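PDB 3QFE: putative dihydrodipicolinate synthase family protein from Coccidioides immitis, which is of unknown function but belongs to the dihydrodipicolinate synthetase family, whose members are built on a TIM barrel. Local coordinates for residues E35-Y40 with A277-A282; A107-V112 with P139-I144. One frame throughout, in Å; residues are numbered along the deposited sequence.

Contact 1: residues E35-Y40 with A277-A282; sequences ERYYAY and AGIEDA
The ring of Y40 turns one face to A277, whose CA lies over it 4.0 Å from CD1 of Y40. The methyl of A277 sits at the root of the same ring, with CB of A277 3.7 Å from CB of Y40. Y40 reaches this position because its CG is anti to the backbone N (chi1 -177°), which stands the ring beside the loop. One turn earlier, Y37 meets I279 at the base of its side chain: CD1 of I279 lies 3.6 Å from CB of Y37. The Y37 ring itself runs on inward, packs edge-to-face with F21, and its hydroxyl hydrogen-bonds N223. The third member of this helix face is R36, whose CB lies 4.1 Å from CG1 of I279. Its extended chain carries the guanidinium along the loop on the solvent-exposed side; in one of its two modelled conformers NH2 of R36 lies 3.4 Å from O of G278, an approach left doubtful. G278, with phi 68°, ends the preceding helix in a Schellman motif, and I279 follows, packing on Y37 and on F21. Helix 31-42 thus packs against the loop joining helices 273-276 and 282-285, touches helix 63-77 through Y38, and meets the C-terminal S318, a calcium-site residue, through Y40.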
ATOM      1  N   GLU A  35      -0.150  14.162  -8.747  1.00 25.30           N
ATOM      2  CA  GLU A  35       1.145  14.609  -8.249  1.00 26.52           C
ATOM      3  C   GLU A  35       1.017  15.397  -6.917  1.00 26.50           C
ATOM      4  O   GLU A  35       1.789  15.147  -5.985  1.00 26.41           O
ATOM      5  CB  GLU A  35       1.884  15.444  -9.291  1.00 26.93           C
ATOM      6  CG  GLU A  35       3.377  15.530  -9.016  1.00 31.28           C
ATOM      7  CD  GLU A  35       4.077  16.592  -9.842  1.00 39.01           C
ATOM      8  OE1 GLU A  35       3.482  17.033 -10.833  1.00 45.26           O
ATOM      9  OE2 GLU A  35       5.221  16.998  -9.514  1.00 42.59           O
ATOM     10  N   ARG A  36       0.046  16.314  -6.849  1.00 26.39           N
ATOM     11  CA  ARG A  36      -0.244  17.067  -5.629  0.60 27.01           C
ATOM     12  C   ARG A  36      -0.506  16.138  -4.473  1.00 26.59           C
ATOM     13  O   ARG A  36      -0.014  16.362  -3.365  1.00 26.96           O
ATOM     14  CB  ARG A  36      -1.462  17.985  -5.803  0.60 27.40           C
ATOM     15  CG  ARG A  36      -1.233  19.115  -6.757  0.60 28.81           C
ATOM     16  CD  ARG A  36      -2.351  20.136  -6.709  0.60 31.21           C
ATOM     17  NE  ARG A  36      -2.011  21.288  -7.542  0.60 33.75           N
ATOM     18  CZ  ARG A  36      -2.842  22.291  -7.800  0.60 36.34           C
ATOM     19  NH1 ARG A  36      -2.441  23.303  -8.566  0.60 37.47           N
ATOM     20  NH2 ARG A  36      -4.070  22.282  -7.291  0.60 34.90           N
ATOM     21  N   TYR A  37      -1.278  15.086  -4.739  1.00 26.27           N
ATOM     22  CA  TYR A  37      -1.747  14.165  -3.714  1.00 25.93           C
ATOM     23  C   TYR A  37      -0.626  13.274  -3.187  1.00 25.77           C
ATOM     24  O   TYR A  37      -0.432  13.176  -1.986  1.00 25.39           O
ATOM     25  CB  TYR A  37      -2.898  13.323  -4.270  1.00 25.95           C
ATOM     26  CG  TYR A  37      -3.481  12.334  -3.282  1.00 26.31           C
ATOM     27  CD1 TYR A  37      -4.265  12.766  -2.201  1.00 28.90           C
ATOM     28  CD2 TYR A  37      -3.242  10.977  -3.416  1.00 24.99           C
ATOM     29  CE1 TYR A  37      -4.811  11.865  -1.291  1.00 27.67           C
ATOM     30  CE2 TYR A  37      -3.773  10.062  -2.511  1.00 27.35           C
ATOM     31  CZ  TYR A  37      -4.560  10.514  -1.446  1.00 30.17           C
ATOM     32  OH  TYR A  37      -5.090   9.599  -0.545  1.00 31.17           O
ATOM     33  N   TYR A  38       0.123  12.645  -4.092  1.00 26.09           N
ATOM     34  CA  TYR A  38       1.291  11.852  -3.715  1.00 26.28           C
ATOM     35  C   TYR A  38       2.294  12.680  -2.905  1.00 27.16           C
ATOM     36  O   TYR A  38       2.865  12.189  -1.922  1.00 27.25           O
ATOM     37  CB  TYR A  38       2.019  11.361  -4.956  1.00 26.38           C
ATOM     38  CG  TYR A  38       1.396  10.231  -5.771  1.00 26.76           C
ATOM     39  CD1 TYR A  38       0.565   9.289  -5.202  1.00 26.83           C
ATOM     40  CD2 TYR A  38       1.709  10.095  -7.119  1.00 29.00           C
ATOM     41  CE1 TYR A  38       0.038   8.250  -5.968  1.00 29.29           C
ATOM     42  CE2 TYR A  38       1.206   9.054  -7.888  1.00 29.73           C
ATOM     43  CZ  TYR A  38       0.371   8.142  -7.306  1.00 29.97           C
ATOM     44  OH  TYR A  38      -0.131   7.130  -8.066  1.00 29.59           O
ATOM     45  N   ALA A  39       2.539  13.923  -3.343  1.00 27.56           N
ATOM     46  CA  ALA A  39       3.498  14.788  -2.685  1.00 27.76           C
ATOM     47  C   ALA A  39       3.001  15.096  -1.265  1.00 28.36           C
ATOM     48  O   ALA A  39       3.760  15.007  -0.294  1.00 28.47           O
ATOM     49  CB  ALA A  39       3.716  16.040  -3.479  1.00 28.09           C
ATOM     50  N   TYR A  40       1.718  15.410  -1.137  1.00 28.39           N
ATOM     51  CA  TYR A  40       1.143  15.658   0.177  1.00 28.30           C
ATOM     52  C   TYR A  40       1.323  14.437   1.105  1.00 28.64           C
ATOM     53  O   TYR A  40       1.727  14.581   2.277  1.00 28.84           O
ATOM     54  CB  TYR A  40      -0.333  15.997   0.060  1.00 28.02           C
ATOM     55  CG  TYR A  40      -0.933  16.329   1.405  1.00 29.39           C
ATOM     56  CD1 TYR A  40      -0.781  17.603   1.958  1.00 28.64           C
ATOM     57  CD2 TYR A  40      -1.623  15.365   2.137  1.00 28.46           C
ATOM     58  CE1 TYR A  40      -1.312  17.904   3.187  1.00 30.63           C
ATOM     59  CE2 TYR A  40      -2.148  15.656   3.383  1.00 29.90           C
ATOM     60  CZ  TYR A  40      -1.988  16.920   3.903  1.00 30.63           C
ATOM     61  OH  TYR A  40      -2.505  17.220   5.134  1.00 30.56           O
ATOM     62  N   ALA A 277      -4.857  18.591   0.648  1.00 30.42           N
ATOM     63  CA  ALA A 277      -3.824  18.718  -0.364  1.00 29.55           C
ATOM     64  C   ALA A 277      -4.174  19.800  -1.402  1.00 29.46           C
ATOM     65  O   ALA A 277      -3.440  19.996  -2.362  1.00 29.06           O
ATOM     66  CB  ALA A 277      -3.591  17.360  -1.047  1.00 28.16           C
ATOM     67  N   GLY A 278      -5.298  20.488  -1.204  1.00 29.67           N
ATOM     68  CA  GLY A 278      -5.715  21.560  -2.105  1.00 30.05           C
ATOM     69  C   GLY A 278      -6.118  21.118  -3.512  1.00 30.34           C
ATOM     70  O   GLY A 278      -5.911  21.845  -4.495  1.00 29.92           O
ATOM     71  N   ILE A 279      -6.706  19.931  -3.605  1.00 29.58           N
ATOM     72  CA  ILE A 279      -7.191  19.429  -4.881  1.00 30.46           C
ATOM     73  C   ILE A 279      -8.672  19.771  -4.981  1.00 32.03           C
ATOM     74  O   ILE A 279      -9.465  19.361  -4.122  1.00 32.15           O
ATOM     75  CB  ILE A 279      -6.963  17.914  -4.989  1.00 29.56           C
ATOM     76  CG1 ILE A 279      -5.455  17.624  -5.035  1.00 29.57           C
ATOM     77  CG2 ILE A 279      -7.688  17.329  -6.192  1.00 27.51           C
ATOM     78  CD1 ILE A 279      -5.080  16.213  -4.567  1.00 28.38           C
ATOM     79  N   GLU A 280      -9.023  20.559  -5.993  1.00 33.45           N
ATOM     80  CA  GLU A 280     -10.410  20.986  -6.235  1.00 36.42           C
ATOM     81  C   GLU A 280     -11.258  19.833  -6.814  1.00 36.59           C
ATOM     82  O   GLU A 280     -10.726  18.983  -7.560  1.00 35.35           O
ATOM     83  CB  GLU A 280     -10.424  22.162  -7.219  1.00 37.83           C
ATOM     84  CG  GLU A 280      -9.934  23.506  -6.627  1.00 44.22           C
ATOM     85  CD  GLU A 280     -10.387  24.711  -7.454  1.00 52.30           C
ATOM     86  OE1 GLU A 280     -10.926  25.685  -6.854  1.00 56.26           O
ATOM     87  OE2 GLU A 280     -10.225  24.678  -8.704  1.00 55.39           O
ATOM     88  N   ASP A 281     -12.556  19.808  -6.475  1.00 37.46           N
ATOM     89  CA  ASP A 281     -13.506  18.812  -7.011  1.00 38.74           C
ATOM     90  C   ASP A 281     -13.000  17.386  -6.761  1.00 37.15           C
ATOM     91  O   ASP A 281     -13.129  16.519  -7.629  1.00 37.07           O
ATOM     92  CB  ASP A 281     -13.729  18.962  -8.536  1.00 40.34           C
ATOM     93  CG  ASP A 281     -13.917  20.420  -9.000  1.00 45.19           C
ATOM     94  OD1 ASP A 281     -14.774  21.173  -8.448  1.00 47.64           O
ATOM     95  OD2 ASP A 281     -13.214  20.789  -9.970  1.00 49.21           O
ATOM     96  N   ALA A 282     -12.398  17.153  -5.597  1.00 35.73           N
ATOM     97  CA  ALA A 282     -11.717  15.884  -5.330  1.00 34.44           C
ATOM     98  C   ALA A 282     -12.703  14.731  -5.403  1.00 34.81           C
ATOM     99  O   ALA A 282     -12.360  13.629  -5.842  1.00 34.57           O
ATOM    100  CB  ALA A 282     -11.002  15.919  -3.978  1.00 32.33           C
TER

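Contact 2: residues A107-V112 with P139-I144; sequences ANYVLV and PLPVVI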
ATOM      1  N   ALA A 107      10.606   3.229  -9.837  1.00 29.60           N
ATOM      2  CA  ALA A 107      10.296   2.484  -8.596  1.00 28.84           C
ATOM      3  C   ALA A 107      11.558   1.898  -7.919  1.00 29.78           C
ATOM      4  O   ALA A 107      12.579   1.709  -8.593  1.00 30.87           O
ATOM      5  CB  ALA A 107       9.282   1.398  -8.872  1.00 28.48           C
ATOM      6  N   ASN A 108      11.516   1.657  -6.595  1.00 29.23           N
ATOM      7  CA  ASN A 108      12.655   1.030  -5.883  1.00 29.82           C
ATOM      8  C   ASN A 108      12.424  -0.466  -5.678  1.00 30.20           C
ATOM      9  O   ASN A 108      13.383  -1.263  -5.627  1.00 31.12           O
ATOM     10  CB  ASN A 108      12.910   1.663  -4.505  1.00 29.55           C
ATOM     11  CG  ASN A 108      13.042   3.171  -4.555  1.00 29.58           C
ATOM     12  OD1 ASN A 108      12.138   3.900  -4.138  1.00 32.42           O
ATOM     13  ND2 ASN A 108      14.154   3.648  -5.059  1.00 27.03           N
ATOM     14  N   TYR A 109      11.148  -0.833  -5.546  1.00 29.08           N
ATOM     15  CA  TYR A 109      10.755  -2.201  -5.290  1.00 29.06           C
ATOM     16  C   TYR A 109       9.508  -2.544  -6.096  1.00 28.94           C
ATOM     17  O   TYR A 109       8.696  -1.658  -6.441  1.00 28.79           O
ATOM     18  CB  TYR A 109      10.424  -2.384  -3.805  1.00 29.23           C
ATOM     19  CG  TYR A 109      11.348  -1.690  -2.819  1.00 28.21           C
ATOM     20  CD1 TYR A 109      12.624  -2.182  -2.543  1.00 29.78           C
ATOM     21  CD2 TYR A 109      10.931  -0.575  -2.144  1.00 26.94           C
ATOM     22  CE1 TYR A 109      13.450  -1.562  -1.627  1.00 28.63           C
ATOM     23  CE2 TYR A 109      11.751   0.062  -1.219  1.00 29.21           C
ATOM     24  CZ  TYR A 109      12.996  -0.433  -0.961  1.00 29.95           C
ATOM     25  OH  TYR A 109      13.780   0.231  -0.044  1.00 32.57           O
ATOM     26  N   VAL A 110       9.313  -3.832  -6.351  1.00 28.77           N
ATOM     27  CA  VAL A 110       8.080  -4.262  -6.975  1.00 28.80           C
ATOM     28  C   VAL A 110       7.351  -5.214  -6.065  1.00 30.05           C
ATOM     29  O   VAL A 110       7.965  -6.055  -5.410  1.00 31.17           O
ATOM     30  CB  VAL A 110       8.271  -4.870  -8.396  1.00 28.08           C
ATOM     31  CG1 VAL A 110       8.793  -3.827  -9.304  1.00 27.32           C
ATOM     32  CG2 VAL A 110       9.219  -6.062  -8.382  1.00 28.43           C
ATOM     33  N   LEU A 111       6.033  -5.057  -6.036  1.00 30.10           N
ATOM     34  CA  LEU A 111       5.162  -5.843  -5.193  1.00 31.33           C
ATOM     35  C   LEU A 111       4.358  -6.831  -6.050  1.00 31.58           C
ATOM     36  O   LEU A 111       3.572  -6.428  -6.906  1.00 31.86           O
ATOM     37  CB  LEU A 111       4.270  -4.877  -4.436  1.00 30.76           C
ATOM     38  CG  LEU A 111       3.224  -5.366  -3.451  1.00 32.66           C
ATOM     39  CD1 LEU A 111       3.828  -6.029  -2.227  1.00 31.65           C
ATOM     40  CD2 LEU A 111       2.394  -4.123  -3.063  1.00 34.20           C
ATOM     41  N   VAL A 112       4.585  -8.121  -5.840  1.00 32.90           N
ATOM     42  CA  VAL A 112       4.172  -9.154  -6.792  1.00 33.29           C
ATOM     43  C   VAL A 112       3.137 -10.141  -6.226  1.00 35.26           C
ATOM     44  O   VAL A 112       3.447 -10.928  -5.342  1.00 35.24           O
ATOM     45  CB  VAL A 112       5.428  -9.962  -7.326  1.00 34.37           C
ATOM     46  CG1 VAL A 112       5.044 -10.996  -8.415  1.00 32.33           C
ATOM     47  CG2 VAL A 112       6.511  -9.030  -7.866  1.00 32.76           C
ATOM     48  N   PRO A 139      14.803  -6.659 -12.384  1.00 35.93           N
ATOM     49  CA  PRO A 139      15.843  -5.680 -12.102  1.00 36.17           C
ATOM     50  C   PRO A 139      15.639  -4.949 -10.783  1.00 35.94           C
ATOM     51  O   PRO A 139      16.522  -4.207 -10.362  1.00 37.48           O
ATOM     52  CB  PRO A 139      15.749  -4.698 -13.275  1.00 35.95           C
ATOM     53  CG  PRO A 139      14.425  -4.932 -13.901  1.00 35.50           C
ATOM     54  CD  PRO A 139      14.015  -6.335 -13.592  1.00 35.20           C
ATOM     55  N   LEU A 140      14.497  -5.148 -10.140  1.00 34.37           N
ATOM     56  CA  LEU A 140      14.206  -4.506  -8.862  1.00 33.14           C
ATOM     57  C   LEU A 140      13.973  -5.571  -7.771  1.00 32.79           C
ATOM     58  O   LEU A 140      13.519  -6.679  -8.070  1.00 33.08           O
ATOM     59  CB  LEU A 140      12.975  -3.578  -8.983  1.00 31.34           C
ATOM     60  CG  LEU A 140      13.094  -2.227  -9.727  1.00 31.14           C
ATOM     61  CD1 LEU A 140      11.749  -1.529  -9.820  1.00 28.44           C
ATOM     62  CD2 LEU A 140      14.136  -1.268  -9.136  1.00 28.93           C
ATOM     63  N   PRO A 141      14.280  -5.239  -6.511  1.00 32.18           N
ATOM     64  CA  PRO A 141      13.973  -6.178  -5.410  1.00 32.41           C
ATOM     65  C   PRO A 141      12.461  -6.483  -5.300  1.00 31.64           C
ATOM     66  O   PRO A 141      11.633  -5.603  -5.528  1.00 30.24           O
ATOM     67  CB  PRO A 141      14.474  -5.441  -4.161  1.00 31.86           C
ATOM     68  CG  PRO A 141      15.456  -4.420  -4.648  1.00 31.35           C
ATOM     69  CD  PRO A 141      15.061  -4.068  -6.059  1.00 32.07           C
ATOM     70  N   VAL A 142      12.128  -7.707  -4.915  1.00 31.99           N
ATOM     71  CA  VAL A 142      10.759  -8.211  -4.988  1.00 31.39           C
ATOM     72  C   VAL A 142      10.103  -8.396  -3.609  1.00 32.09           C
ATOM     73  O   VAL A 142      10.676  -8.998  -2.723  1.00 32.61           O
ATOM     74  CB  VAL A 142      10.727  -9.555  -5.786  1.00 32.04           C
ATOM     75  CG1 VAL A 142       9.406 -10.305  -5.608  1.00 29.61           C
ATOM     76  CG2 VAL A 142      11.046  -9.304  -7.265  1.00 30.42           C
ATOM     77  N   VAL A 143       8.896  -7.858  -3.451  1.00 32.08           N
ATOM     78  CA  VAL A 143       8.085  -8.110  -2.257  1.00 33.25           C
ATOM     79  C   VAL A 143       6.885  -8.982  -2.668  1.00 34.42           C
ATOM     80  O   VAL A 143       6.105  -8.615  -3.560  1.00 33.54           O
ATOM     81  CB  VAL A 143       7.622  -6.790  -1.558  1.00 31.97           C
ATOM     82  CG1 VAL A 143       6.816  -7.100  -0.294  1.00 30.69           C
ATOM     83  CG2 VAL A 143       8.820  -5.921  -1.188  1.00 31.21           C
ATOM     84  N   ILE A 144       6.760 -10.134  -2.020  1.00 37.00           N
ATOM     85  CA  ILE A 144       5.655 -11.054  -2.257  1.00 39.06           C
ATOM     86  C   ILE A 144       4.404 -10.348  -1.786  1.00 40.46           C
ATOM     87  O   ILE A 144       4.396  -9.750  -0.696  1.00 40.33           O
ATOM     88  CB  ILE A 144       5.848 -12.375  -1.484  1.00 40.35           C
ATOM     89  CG1 ILE A 144       7.085 -13.113  -1.991  1.00 40.32           C
ATOM     90  CG2 ILE A 144       4.612 -13.270  -1.592  1.00 39.90           C
ATOM     91  CD1 ILE A 144       7.623 -14.177  -1.021  1.00 39.38           C
TER
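V110 O is approached by two donors from the neighbouring strand: V143 N makes a nearly straight hydrogen bond to it at 2.8 Å (175° at the hydrogen), and CA of V142 adds a weaker CH...O contact at 3.6 Å. The pattern repeats one step on, where V143 O accepts V112 N at 2.8 Å and also meets CA of L111. At the start of the ladder V110 N bonds P141 O at 3.0 Å, so V110 uses both its backbone groups on this one neighbour. Side chains then alternate between the two faces. On one, the CG2 methyls of V110 and V142 meet at 3.9 Å while the other branch of V142 touches V112. On the other, with CG of L111 anti to the backbone N (chi1 -180°) and the second torsion near +60°, CD1 comes to 3.7 Å from CG1 of V143, and M84 touches both residues. Ahead of the strands, CD1 of L140 packs 3.9 Å from CB of A107 and, crosswise, 3.8 Å from CG1 of V110. At the start of strand 109-112, P141 places CB at the edge of the Y109 ring, and N108 lays CB over one face. The Y109 hydroxyl bonds O of P7, and OD1 of N108 accepts NH2 of R74 and N of I83. Two adjacent parallel strands, their directions 27° apart and joined through helix 124-137, form the beta-alpha-beta crossover unit of a TIM barrel.

Contact 1 and contact 2 belong to different layers of one barrel. Their centres are 26 Å apart and their nearest atoms about 11 Å, so they do not touch. Contact 2 joins neighbouring strands 109-112 and 142-146 of the parallel sheet, whereas contact 1 lies farther from the chain centre, on the outer helix 31-42. Along the chain, 35-40 comes first, then both strands of contact 2, and 277-282 only after the strands have ended. Contact 2 is therefore a local step, with 26 residues between its segments, in building the barrel wall; contact 1, spanning 236 residues, brings the C-terminal helical region back against an early helix.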